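Long-range contact in acyl-CoA dehydrogenase domain protein Tcur3481 (PDB 6WY9), which probably works as an FAD-dependent acyl-CoA dehydrogenase, forming one kind of subunit in an assembly with a second protein: residues R277-C285 with A296-A304. Residues are numbered along the deposited sequence; the frame is centred on the assembly and turned at random.
Sequences RVCLWQAVC and AALVAKWWA
Cys279 holds SG beside its own backbone N and anti to the carbonyl carbon (chi1 -65°), and Val299 holds CG1 anti to its backbone N. These rotations bring the sulfur against the methyl, with SG to CG1 at 3.7 Å. The pair belongs to the C-terminal helical domain of the acyl-CoA dehydrogenase fold, where helices 260-288 and 295-319 form an antiparallel helical hairpin. Their short segments run at 154° to each other, and the axes come within 8.1 Å. The small methyls of Ala283, Ala296 and Ala300 are consistent with this spacing. Ala283 points its methyl at the partner helix, where CB lies 4.0 Å from Ala300 CB and 3.7 Å from Ala296 O. That carbonyl is already engaged within its own helix, accepting the backbone N-H of Ala300. The Ala300 methyl in turn sits 3.9 Å from Leu280 CA. Ala296 CB packs beside Ala283 CA. Thr225 of helix 215-248 touches both Ala283 and Ala297, so a third helix packs against this part of the hairpin.

At the Cys279 end the contact turns from methyls to sulfur and indole. Trp303 has Val299 CG1 at its ring edge, in plane, and Trp302 CZ3 over the centre of one face, with the indoles steeply inclined. Its NE1 donates a hydrogen bond to the backbone of a chain of another protein, which helps to hold the indole at the subunit interface. Acidic side-chain packing from that other chain reaches both Cys279 and Val299. The Cys279 sulfur meets the five-membered ring obliquely, 47° off the normal, with SG 3.5 Å from Trp303 CD1.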
loop_
_atom_site.group_PDB
_atom_site.type_symbol
_atom_site.label_atom_id
_atom_site.label_comp_id
_atom_site.label_asym_id
_atom_site.label_seq_id
_atom_site.Cartn_x
_atom_site.Cartn_y
_atom_site.Cartn_z
ATOM N N ARG B 277 1.020 1.036 18.793
ATOM C CA ARG B 277 0.940 1.166 20.240
ATOM C C ARG B 277 0.097 0.058 20.869
ATOM O O ARG B 277 0.487 -0.532 21.879
ATOM C CB ARG B 277 0.391 2.573 20.599
ATOM C CG ARG B 277 0.193 2.733 22.131
ATOM C CD ARG B 277 0.231 4.207 22.664
ATOM N NE ARG B 277 -0.199 5.212 21.710
ATOM C CZ ARG B 277 0.576 6.193 21.233
ATOM N NH1 ARG B 277 0.062 7.056 20.392
ATOM N NH2 ARG B 277 1.860 6.324 21.592
ATOM N N VAL B 278 -1.073 -0.250 20.314
ATOM C CA VAL B 278 -1.799 -1.320 21.012
ATOM C C VAL B 278 -1.118 -2.674 20.819
ATOM O O VAL B 278 -1.203 -3.547 21.687
ATOM C CB VAL B 278 -3.281 -1.370 20.592
ATOM C CG1 VAL B 278 -3.965 -0.027 20.947
ATOM C CG2 VAL B 278 -3.429 -1.764 19.097
ATOM N N CYS B 279 -0.452 -2.901 19.691
ATOM C CA CYS B 279 0.207 -4.194 19.559
ATOM C C CYS B 279 1.450 -4.269 20.427
ATOM O O CYS B 279 1.806 -5.354 20.884
ATOM C CB CYS B 279 0.588 -4.481 18.124
ATOM S SG CYS B 279 -0.892 -4.674 16.992
ATOM N N LEU B 280 2.162 -3.158 20.595
ATOM C CA LEU B 280 3.265 -3.137 21.582
ATOM C C LEU B 280 2.778 -3.587 22.957
ATOM O O LEU B 280 3.365 -4.469 23.605
ATOM C CB LEU B 280 3.855 -1.714 21.661
ATOM C CG LEU B 280 4.839 -1.517 22.847
ATOM C CD1 LEU B 280 5.989 -2.504 22.696
ATOM C CD2 LEU B 280 5.336 -0.039 22.853
ATOM N N TRP B 281 1.695 -2.990 23.425
ATOM C CA TRP B 281 1.305 -3.287 24.794
ATOM C C TRP B 281 0.725 -4.685 24.897
ATOM O O TRP B 281 0.864 -5.336 25.933
ATOM C CB TRP B 281 0.385 -2.169 25.299
ATOM C CG TRP B 281 1.297 -0.963 25.587
ATOM C CD1 TRP B 281 1.463 0.164 24.807
ATOM C CD2 TRP B 281 2.268 -0.855 26.653
ATOM N NE1 TRP B 281 2.424 0.989 25.367
ATOM C CE2 TRP B 281 2.940 0.382 26.487
ATOM C CE3 TRP B 281 2.605 -1.669 27.748
ATOM C CZ2 TRP B 281 3.934 0.823 27.369
ATOM C CZ3 TRP B 281 3.593 -1.227 28.633
ATOM C CH2 TRP B 281 4.245 0.009 28.433
ATOM N N GLN B 282 0.180 -5.210 23.805
ATOM C CA GLN B 282 -0.214 -6.617 23.823
ATOM C C GLN B 282 1.006 -7.529 23.968
ATOM O O GLN B 282 0.948 -8.559 24.657
ATOM C CB GLN B 282 -1.021 -6.931 22.551
ATOM C CG GLN B 282 -1.462 -8.384 22.405
ATOM C CD GLN B 282 -2.413 -8.809 23.515
ATOM O OE1 GLN B 282 -3.232 -8.025 23.978
ATOM N NE2 GLN B 282 -2.294 -10.044 23.948
ATOM N N ALA B 283 2.110 -7.190 23.284
ATOM C CA ALA B 283 3.324 -7.988 23.419
ATOM C C ALA B 283 3.826 -7.940 24.849
ATOM O O ALA B 283 4.198 -8.969 25.417
ATOM C CB ALA B 283 4.402 -7.478 22.461
ATOM N N VAL B 284 3.803 -6.749 25.465
ATOM C CA VAL B 284 4.258 -6.629 26.859
ATOM C C VAL B 284 3.361 -7.451 27.766
ATOM O O VAL B 284 3.832 -8.269 28.567
ATOM C CB VAL B 284 4.290 -5.143 27.289
ATOM C CG1 VAL B 284 4.614 -5.020 28.806
ATOM C CG2 VAL B 284 5.264 -4.339 26.395
ATOM N N CYS B 285 2.042 -7.271 27.637
ATOM C CA CYS B 285 1.117 -8.015 28.478
ATOM C C CYS B 285 1.284 -9.519 28.287
ATOM O O CYS B 285 1.208 -10.290 29.253
ATOM C CB CYS B 285 -0.314 -7.559 28.182
ATOM S SG CYS B 285 -0.639 -5.893 28.836
ATOM N N ALA B 296 2.885 -12.561 19.576
ATOM C CA ALA B 296 2.548 -11.182 19.902
ATOM C C ALA B 296 3.751 -10.263 19.682
ATOM O O ALA B 296 3.592 -9.132 19.227
ATOM C CB ALA B 296 2.023 -11.081 21.334
ATOM N N ALA B 297 4.958 -10.735 20.025
ATOM C CA ALA B 297 6.161 -9.933 19.834
ATOM C C ALA B 297 6.438 -9.677 18.358
ATOM O O ALA B 297 6.825 -8.561 17.983
ATOM C CB ALA B 297 7.348 -10.628 20.521
ATOM N N LEU B 298 6.218 -10.692 17.499
ATOM C CA LEU B 298 6.399 -10.524 16.065
ATOM C C LEU B 298 5.372 -9.578 15.463
ATOM O O LEU B 298 5.695 -8.853 14.510
ATOM C CB LEU B 298 6.341 -11.890 15.354
ATOM C CG LEU B 298 7.685 -12.648 15.299
ATOM C CD1 LEU B 298 7.486 -14.130 14.889
ATOM C CD2 LEU B 298 8.670 -11.917 14.325
ATOM N N VAL B 299 4.129 -9.599 15.965
ATOM C CA VAL B 299 3.129 -8.634 15.516
ATOM C C VAL B 299 3.568 -7.222 15.896
ATOM O O VAL B 299 3.523 -6.304 15.071
ATOM C CB VAL B 299 1.726 -8.961 16.092
ATOM C CG1 VAL B 299 0.764 -7.794 15.889
ATOM C CG2 VAL B 299 1.118 -10.208 15.412
ATOM N N ALA B 300 3.998 -7.027 17.147
ATOM C CA ALA B 300 4.466 -5.686 17.505
ATOM C C ALA B 300 5.636 -5.282 16.618
ATOM O O ALA B 300 5.690 -4.153 16.128
ATOM C CB ALA B 300 4.856 -5.624 18.978
ATOM N N LYS B 301 6.564 -6.205 16.378
ATOM C CA LYS B 301 7.752 -5.899 15.571
ATOM C C LYS B 301 7.394 -5.633 14.114
ATOM O O LYS B 301 7.989 -4.752 13.468
ATOM C CB LYS B 301 8.760 -7.063 15.694
ATOM C CG LYS B 301 10.082 -6.872 14.921
ATOM C CD LYS B 301 10.783 -5.554 15.357
ATOM C CE LYS B 301 12.269 -5.548 14.922
ATOM N NZ LYS B 301 12.476 -5.982 13.491
ATOM N N TRP B 302 6.443 -6.399 13.545
ATOM C CA TRP B 302 6.056 -6.119 12.161
ATOM C C TRP B 302 5.443 -4.725 12.035
ATOM O O TRP B 302 5.742 -3.989 11.081
ATOM C CB TRP B 302 5.068 -7.178 11.631
ATOM C CG TRP B 302 4.587 -6.801 10.232
ATOM C CD1 TRP B 302 5.248 -7.037 9.061
ATOM C CD2 TRP B 302 3.383 -6.096 9.880
ATOM N NE1 TRP B 302 4.533 -6.551 7.991
ATOM C CE2 TRP B 302 3.373 -5.977 8.464
ATOM C CE3 TRP B 302 2.297 -5.582 10.621
ATOM C CZ2 TRP B 302 2.326 -5.367 7.763
ATOM C CZ3 TRP B 302 1.244 -4.949 9.911
ATOM C CH2 TRP B 302 1.289 -4.829 8.494
ATOM N N TRP B 303 4.558 -4.352 12.969
ATOM C CA TRP B 303 4.007 -2.987 12.956
ATOM C C TRP B 303 5.124 -1.944 13.020
ATOM O O TRP B 303 5.083 -0.940 12.297
ATOM C CB TRP B 303 3.019 -2.801 14.115
ATOM C CG TRP B 303 1.635 -3.158 13.692
ATOM C CD1 TRP B 303 0.931 -4.292 14.028
ATOM C CD2 TRP B 303 0.833 -2.444 12.756
ATOM N NE1 TRP B 303 -0.278 -4.298 13.386
ATOM C CE2 TRP B 303 -0.369 -3.171 12.596
ATOM C CE3 TRP B 303 1.002 -1.235 12.051
ATOM C CZ2 TRP B 303 -1.405 -2.746 11.758
ATOM C CZ3 TRP B 303 -0.034 -0.781 11.227
ATOM C CH2 TRP B 303 -1.243 -1.539 11.086
ATOM N N ALA B 304 6.134 -2.182 13.876
ATOM C CA ALA B 304 7.309 -1.307 13.930
ATOM C C ALA B 304 8.007 -1.252 12.583
ATOM O O ALA B 304 8.403 -0.171 12.120
ATOM C CB ALA B 304 8.309 -1.817 14.992
#